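Local coordinates for protein chitinase (Paenibacillus sp. FPU-7, PDB 5GZT) that probably hydrolyses internal beta-1,4 linkages between N-acetylglucosamine units of chitin and chitodextrins, pairing two family 18 glycoside hydrolase domains in one chain, at residues V316-D328 and R336-L348. Residues are numbered along the deposited sequence; the frame is centred on the assembly and turned at random.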
loop_
_atom_site.group_PDB
_atom_site.type_symbol
_atom_site.label_atom_id
_atom_site.label_comp_id
_atom_site.label_asym_id
_atom_site.label_seq_id
_atom_site.Cartn_x
_atom_site.Cartn_y
_atom_site.Cartn_z
ATOM N N VAL B 316 12.609 -20.750 6.252
ATOM C CA VAL B 316 12.538 -19.580 5.435
ATOM C C VAL B 316 13.928 -19.043 5.093
ATOM O O VAL B 316 14.648 -18.590 5.983
ATOM C CB VAL B 316 11.732 -18.452 6.134
ATOM C CG1 VAL B 316 11.677 -17.194 5.243
ATOM C CG2 VAL B 316 10.327 -18.935 6.504
ATOM N N VAL B 317 14.195 -18.956 3.784
ATOM C CA VAL B 317 15.495 -18.587 3.208
ATOM C C VAL B 317 15.358 -17.535 2.124
ATOM O O VAL B 317 14.283 -17.372 1.559
ATOM C CB VAL B 317 16.136 -19.805 2.548
ATOM C CG1 VAL B 317 16.559 -20.857 3.613
ATOM C CG2 VAL B 317 15.213 -20.446 1.513
ATOM N N THR B 318 16.421 -16.835 1.813
ATOM C CA THR B 318 16.378 -15.952 0.671
ATOM C C THR B 318 16.137 -16.769 -0.635
ATOM O O THR B 318 16.349 -18.006 -0.688
ATOM C CB THR B 318 17.649 -15.104 0.557
ATOM O OG1 THR B 318 18.770 -15.960 0.509
ATOM C CG2 THR B 318 17.805 -14.175 1.669
ATOM N N ILE B 319 15.610 -16.109 -1.683
ATOM C CA ILE B 319 15.243 -16.819 -2.937
ATOM C C ILE B 319 16.463 -17.466 -3.638
ATOM O O ILE B 319 16.356 -18.514 -4.279
ATOM C CB ILE B 319 14.463 -15.890 -3.902
ATOM C CG1 ILE B 319 13.699 -16.669 -4.939
ATOM C CG2 ILE B 319 15.366 -14.830 -4.509
ATOM C CD1 ILE B 319 12.750 -15.772 -5.791
ATOM N N LYS B 320 17.624 -16.867 -3.485
ATOM C CA LYS B 320 18.869 -17.519 -3.990
ATOM C C LYS B 320 19.126 -18.910 -3.460
ATOM O O LYS B 320 19.818 -19.695 -4.104
ATOM C CB LYS B 320 20.117 -16.649 -3.737
ATOM C CG LYS B 320 20.545 -16.600 -2.279
ATOM C CD LYS B 320 21.486 -15.436 -1.980
ATOM C CE LYS B 320 22.803 -15.619 -2.723
ATOM N NZ LYS B 320 23.603 -14.369 -2.986
ATOM N N GLU B 321 18.510 -19.244 -2.332
ATOM C CA GLU B 321 18.620 -20.575 -1.740
ATOM C C GLU B 321 17.552 -21.525 -2.144
ATOM O O GLU B 321 17.463 -22.602 -1.575
ATOM C CB GLU B 321 18.635 -20.416 -0.238
ATOM C CG GLU B 321 19.822 -19.551 0.208
ATOM C CD GLU B 321 20.051 -19.542 1.713
ATOM O OE1 GLU B 321 19.827 -20.601 2.374
ATOM O OE2 GLU B 321 20.451 -18.470 2.230
ATOM N N ASP B 322 16.727 -21.154 -3.113
ATOM C CA ASP B 322 15.582 -21.990 -3.541
ATOM C C ASP B 322 15.918 -22.575 -4.881
ATOM O O ASP B 322 15.862 -21.857 -5.890
ATOM C CB ASP B 322 14.262 -21.163 -3.667
ATOM C CG ASP B 322 13.077 -22.010 -4.099
ATOM O OD1 ASP B 322 13.226 -23.246 -4.184
ATOM O OD2 ASP B 322 11.968 -21.465 -4.326
ATOM N N ALA B 323 16.226 -23.874 -4.915
ATOM C CA ALA B 323 16.804 -24.489 -6.130
ATOM C C ALA B 323 15.804 -24.613 -7.229
ATOM O O ALA B 323 16.184 -24.699 -8.391
ATOM C CB ALA B 323 17.388 -25.871 -5.854
ATOM N N LYS B 324 14.529 -24.700 -6.858
ATOM C CA LYS B 324 13.445 -24.755 -7.817
ATOM C C LYS B 324 13.537 -23.535 -8.734
ATOM O O LYS B 324 13.374 -23.663 -9.923
ATOM C CB LYS B 324 12.120 -24.768 -7.056
ATOM C CG LYS B 324 10.855 -24.672 -7.901
ATOM C CD LYS B 324 10.444 -25.993 -8.488
ATOM C CE LYS B 324 9.954 -25.820 -9.904
ATOM N NZ LYS B 324 9.532 -27.129 -10.464
ATOM N N TRP B 325 13.857 -22.396 -8.144
ATOM C CA TRP B 325 14.065 -21.157 -8.826
ATOM C C TRP B 325 15.461 -21.088 -9.543
ATOM O O TRP B 325 15.538 -20.848 -10.767
ATOM C CB TRP B 325 13.944 -20.007 -7.833
ATOM C CG TRP B 325 13.911 -18.729 -8.512
ATOM C CD1 TRP B 325 12.962 -18.327 -9.428
ATOM C CD2 TRP B 325 14.852 -17.658 -8.409
ATOM N NE1 TRP B 325 13.265 -17.072 -9.878
ATOM C CE2 TRP B 325 14.411 -16.634 -9.282
ATOM C CE3 TRP B 325 16.029 -17.468 -7.708
ATOM C CZ2 TRP B 325 15.080 -15.433 -9.429
ATOM C CZ3 TRP B 325 16.693 -16.233 -7.851
ATOM C CH2 TRP B 325 16.223 -15.252 -8.706
ATOM N N THR B 326 16.541 -21.284 -8.791
ATOM C CA THR B 326 17.912 -21.039 -9.328
ATOM C C THR B 326 18.312 -22.000 -10.403
ATOM O O THR B 326 19.126 -21.617 -11.222
ATOM C CB THR B 326 19.027 -21.062 -8.262
ATOM O OG1 THR B 326 18.980 -22.296 -7.518
ATOM C CG2 THR B 326 18.857 -19.872 -7.316
ATOM N N GLU B 327 17.721 -23.199 -10.409
ATOM C CA GLU B 327 18.048 -24.277 -11.340
ATOM C C GLU B 327 16.953 -24.519 -12.373
ATOM O O GLU B 327 16.928 -25.559 -13.028
ATOM C CB GLU B 327 18.338 -25.579 -10.567
ATOM C CG GLU B 327 19.288 -25.450 -9.350
ATOM C CD GLU B 327 20.549 -24.636 -9.637
ATOM O OE1 GLU B 327 21.074 -24.768 -10.760
ATOM O OE2 GLU B 327 21.047 -23.864 -8.764
ATOM N N ASP B 328 16.049 -23.557 -12.548
ATOM C CA ASP B 328 15.043 -23.604 -13.642
ATOM C C ASP B 328 15.775 -24.005 -14.921
ATOM O O ASP B 328 16.674 -23.268 -15.345
ATOM C CB ASP B 328 14.349 -22.225 -13.794
ATOM C CG ASP B 328 13.192 -22.228 -14.780
ATOM O OD1 ASP B 328 13.113 -23.169 -15.572
ATOM O OD2 ASP B 328 12.367 -21.269 -14.773
ATOM N N ARG B 336 20.886 -18.925 -14.863
ATOM C CA ARG B 336 20.955 -19.621 -13.554
ATOM C C ARG B 336 22.038 -19.082 -12.672
ATOM O O ARG B 336 21.861 -18.897 -11.443
ATOM C CB ARG B 336 21.125 -21.138 -13.716
ATOM C CG ARG B 336 19.890 -21.840 -14.257
ATOM C CD ARG B 336 20.077 -23.350 -14.305
ATOM N NE ARG B 336 20.855 -23.717 -15.507
ATOM C CZ ARG B 336 20.366 -23.879 -16.738
ATOM N NH1 ARG B 336 19.083 -23.757 -17.012
ATOM N NH2 ARG B 336 21.189 -24.151 -17.732
ATOM N N ILE B 337 23.153 -18.758 -13.281
ATOM C CA ILE B 337 24.256 -18.179 -12.516
ATOM C C ILE B 337 23.834 -16.862 -11.864
ATOM O O ILE B 337 24.147 -16.648 -10.709
ATOM C CB ILE B 337 25.529 -17.983 -13.385
ATOM C CG1 ILE B 337 26.105 -19.377 -13.757
ATOM C CG2 ILE B 337 26.562 -17.096 -12.655
ATOM C CD1 ILE B 337 27.153 -19.370 -14.872
ATOM N N LYS B 338 23.161 -15.982 -12.595
ATOM C CA LYS B 338 22.635 -14.724 -12.007
ATOM C C LYS B 338 21.678 -15.024 -10.824
ATOM O O LYS B 338 21.824 -14.436 -9.760
ATOM C CB LYS B 338 21.941 -13.866 -13.067
ATOM C CG LYS B 338 21.726 -12.406 -12.678
ATOM C CD LYS B 338 20.751 -11.659 -13.626
ATOM C CE LYS B 338 19.368 -11.322 -12.982
ATOM N NZ LYS B 338 18.610 -12.431 -12.247
ATOM N N ARG B 339 20.771 -15.994 -11.004
ATOM C CA ARG B 339 19.851 -16.402 -9.974
ATOM C C ARG B 339 20.566 -16.886 -8.718
ATOM O O ARG B 339 20.253 -16.431 -7.613
ATOM C CB ARG B 339 18.921 -17.469 -10.503
ATOM C CG ARG B 339 17.866 -16.884 -11.464
ATOM C CD ARG B 339 16.755 -17.895 -11.732
ATOM N NE ARG B 339 15.785 -17.361 -12.678
ATOM C CZ ARG B 339 14.640 -17.967 -13.003
ATOM N NH1 ARG B 339 14.290 -19.124 -12.457
ATOM N NH2 ARG B 339 13.827 -17.414 -13.877
ATOM N N ARG B 340 21.573 -17.761 -8.893
ATOM C CA ARG B 340 22.343 -18.268 -7.745
ATOM C C ARG B 340 23.044 -17.206 -6.966
ATOM O O ARG B 340 23.167 -17.357 -5.752
ATOM C CB ARG B 340 23.362 -19.336 -8.162
ATOM C CG ARG B 340 22.738 -20.620 -8.721
ATOM C CD ARG B 340 23.826 -21.361 -9.509
ATOM N NE ARG B 340 23.288 -22.499 -10.228
ATOM C CZ ARG B 340 23.733 -22.900 -11.406
ATOM N NH1 ARG B 340 24.731 -22.286 -12.039
ATOM N NH2 ARG B 340 23.127 -23.896 -11.984
ATOM N N ASN B 341 23.447 -16.116 -7.632
ATOM C CA ASN B 341 24.027 -14.941 -6.978
ATOM C C ASN B 341 23.065 -13.801 -6.662
ATOM O O ASN B 341 23.486 -12.606 -6.448
ATOM C CB ASN B 341 25.193 -14.386 -7.826
ATOM C CG ASN B 341 26.232 -15.465 -8.155
ATOM O OD1 ASN B 341 26.425 -16.378 -7.387
ATOM N ND2 ASN B 341 26.877 -15.363 -9.318
ATOM N N ASN B 342 21.782 -14.109 -6.587
ATOM C CA ASN B 342 20.797 -13.022 -6.366
ATOM C C ASN B 342 21.134 -12.210 -5.096
ATOM O O ASN B 342 21.251 -12.766 -4.051
ATOM C CB ASN B 342 19.395 -13.617 -6.257
ATOM C CG ASN B 342 18.343 -12.553 -6.404
ATOM O OD1 ASN B 342 18.235 -11.959 -7.482
ATOM N ND2 ASN B 342 17.718 -12.170 -5.277
ATOM N N PRO B 343 21.288 -10.894 -5.191
ATOM C CA PRO B 343 21.733 -10.083 -4.088
ATOM C C PRO B 343 20.699 -9.683 -3.018
ATOM O O PRO B 343 20.484 -8.504 -2.774
ATOM C CB PRO B 343 22.235 -8.844 -4.799
ATOM C CG PRO B 343 21.270 -8.712 -5.905
ATOM C CD PRO B 343 21.092 -10.077 -6.397
ATOM N N ASP B 344 20.187 -10.679 -2.319
ATOM C CA ASP B 344 19.091 -10.499 -1.409
ATOM C C ASP B 344 19.430 -9.587 -0.238
ATOM O O ASP B 344 18.608 -8.674 0.146
ATOM C CB ASP B 344 18.514 -11.838 -0.967
ATOM C CG ASP B 344 17.705 -12.502 -2.049
ATOM O OD1 ASP B 344 16.526 -12.045 -2.337
ATOM O OD2 ASP B 344 18.271 -13.462 -2.650
ATOM N N GLU B 345 20.651 -9.742 0.279
ATOM C CA GLU B 345 21.034 -8.997 1.462
ATOM C C GLU B 345 21.276 -7.572 1.089
ATOM O O GLU B 345 20.836 -6.658 1.797
ATOM C CB GLU B 345 22.254 -9.634 2.166
ATOM C CG GLU B 345 21.968 -11.069 2.621
ATOM C CD GLU B 345 22.819 -11.571 3.800
ATOM O OE1 GLU B 345 23.987 -11.115 3.958
ATOM O OE2 GLU B 345 22.316 -12.463 4.546
ATOM N N SER B 346 21.972 -7.347 -0.005
ATOM C CA SER B 346 22.067 -5.989 -0.530
ATOM C C SER B 346 20.641 -5.345 -0.775
ATOM O O SER B 346 20.373 -4.173 -0.447
ATOM C CB SER B 346 22.808 -6.042 -1.868
ATOM O OG SER B 346 23.049 -4.734 -2.313
ATOM N N ASN B 347 19.759 -6.128 -1.386
ATOM C CA ASN B 347 18.410 -5.632 -1.759
ATOM C C ASN B 347 17.682 -5.142 -0.524
ATOM O O ASN B 347 17.307 -3.910 -0.411
ATOM C CB ASN B 347 17.652 -6.752 -2.415
ATOM C CG ASN B 347 17.933 -6.867 -3.896
ATOM O OD1 ASN B 347 18.562 -6.048 -4.488
ATOM N ND2 ASN B 347 17.412 -7.877 -4.493
ATOM N N LEU B 348 17.566 -6.088 0.432
ATOM C CA LEU B 348 16.887 -5.859 1.695
ATOM C C LEU B 348 17.455 -4.660 2.425
ATOM O O LEU B 348 16.686 -3.878 2.970
ATOM C CB LEU B 348 16.921 -7.074 2.558
ATOM C CG LEU B 348 15.815 -8.109 2.750
ATOM C CD1 LEU B 348 14.426 -7.658 2.333
ATOM C CD2 LEU B 348 16.143 -9.486 2.208
HETATM O O HOH W 1 14.687 -13.514 -1.185
HETATM O O HOH W 2 22.670 -11.939 -0.699
#
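R339 lies flat on the indole of W325, a worked example of how one arginine can both stack and hydrogen-bond. Its chain, extended from CG to NE, runs over the ring, with CD above the six-membered ring (3.7 Å from CD to its centroid) and the guanidinium turned only 7° from the indole plane. The cation-pi contact with the five-membered ring is off-centre. R339 NH1 donates to W325 O at 2.7 Å, the oxygen lying in the guanidinium plane; this bond and the stack together limit how the group can turn. D328 N reaches the same oxygen from the opposite face of the carbonyl. I319 CD1 covers the other face of the indole, closing a compact sandwich.

This packing belongs to the first family 18 TIM-barrel domain, where the hairpin formed by strands 303-312 and 315-318 runs on through helix 323-326 toward helices 333-340 and 344-352. Nearer the barrel strand 303-312, T318 CG2 touches D344 CB at 3.6 Å. The D344 carboxylate accepts from N342 ND2 through OD2 (3.0 Å), met from above its plane, while OD1 is bonded to Y306 OH and, through a water, to I319 N. N342 ND2 also has A285 O as a partner.

The solvent side is made by long charged chains that are only partly covered. R340 grips E327 side-on, NH2 to OE1 at 2.5 Å and NE to OE2 at 3.0 Å, both on syn lone pairs with the two planes nearly coplanar; bending E327 at chi2 (-47°) brings its carboxylate back to the arginine. OG1 of the buried T326 adds a second bond to OE2. R336 NH1 donates to D328 O, and E333 forms salt bridges with both R336 and R340. K320, bent at chi3, carries NZ to N342 O from above the carbonyl plane, and a second water links it weakly to E345 N.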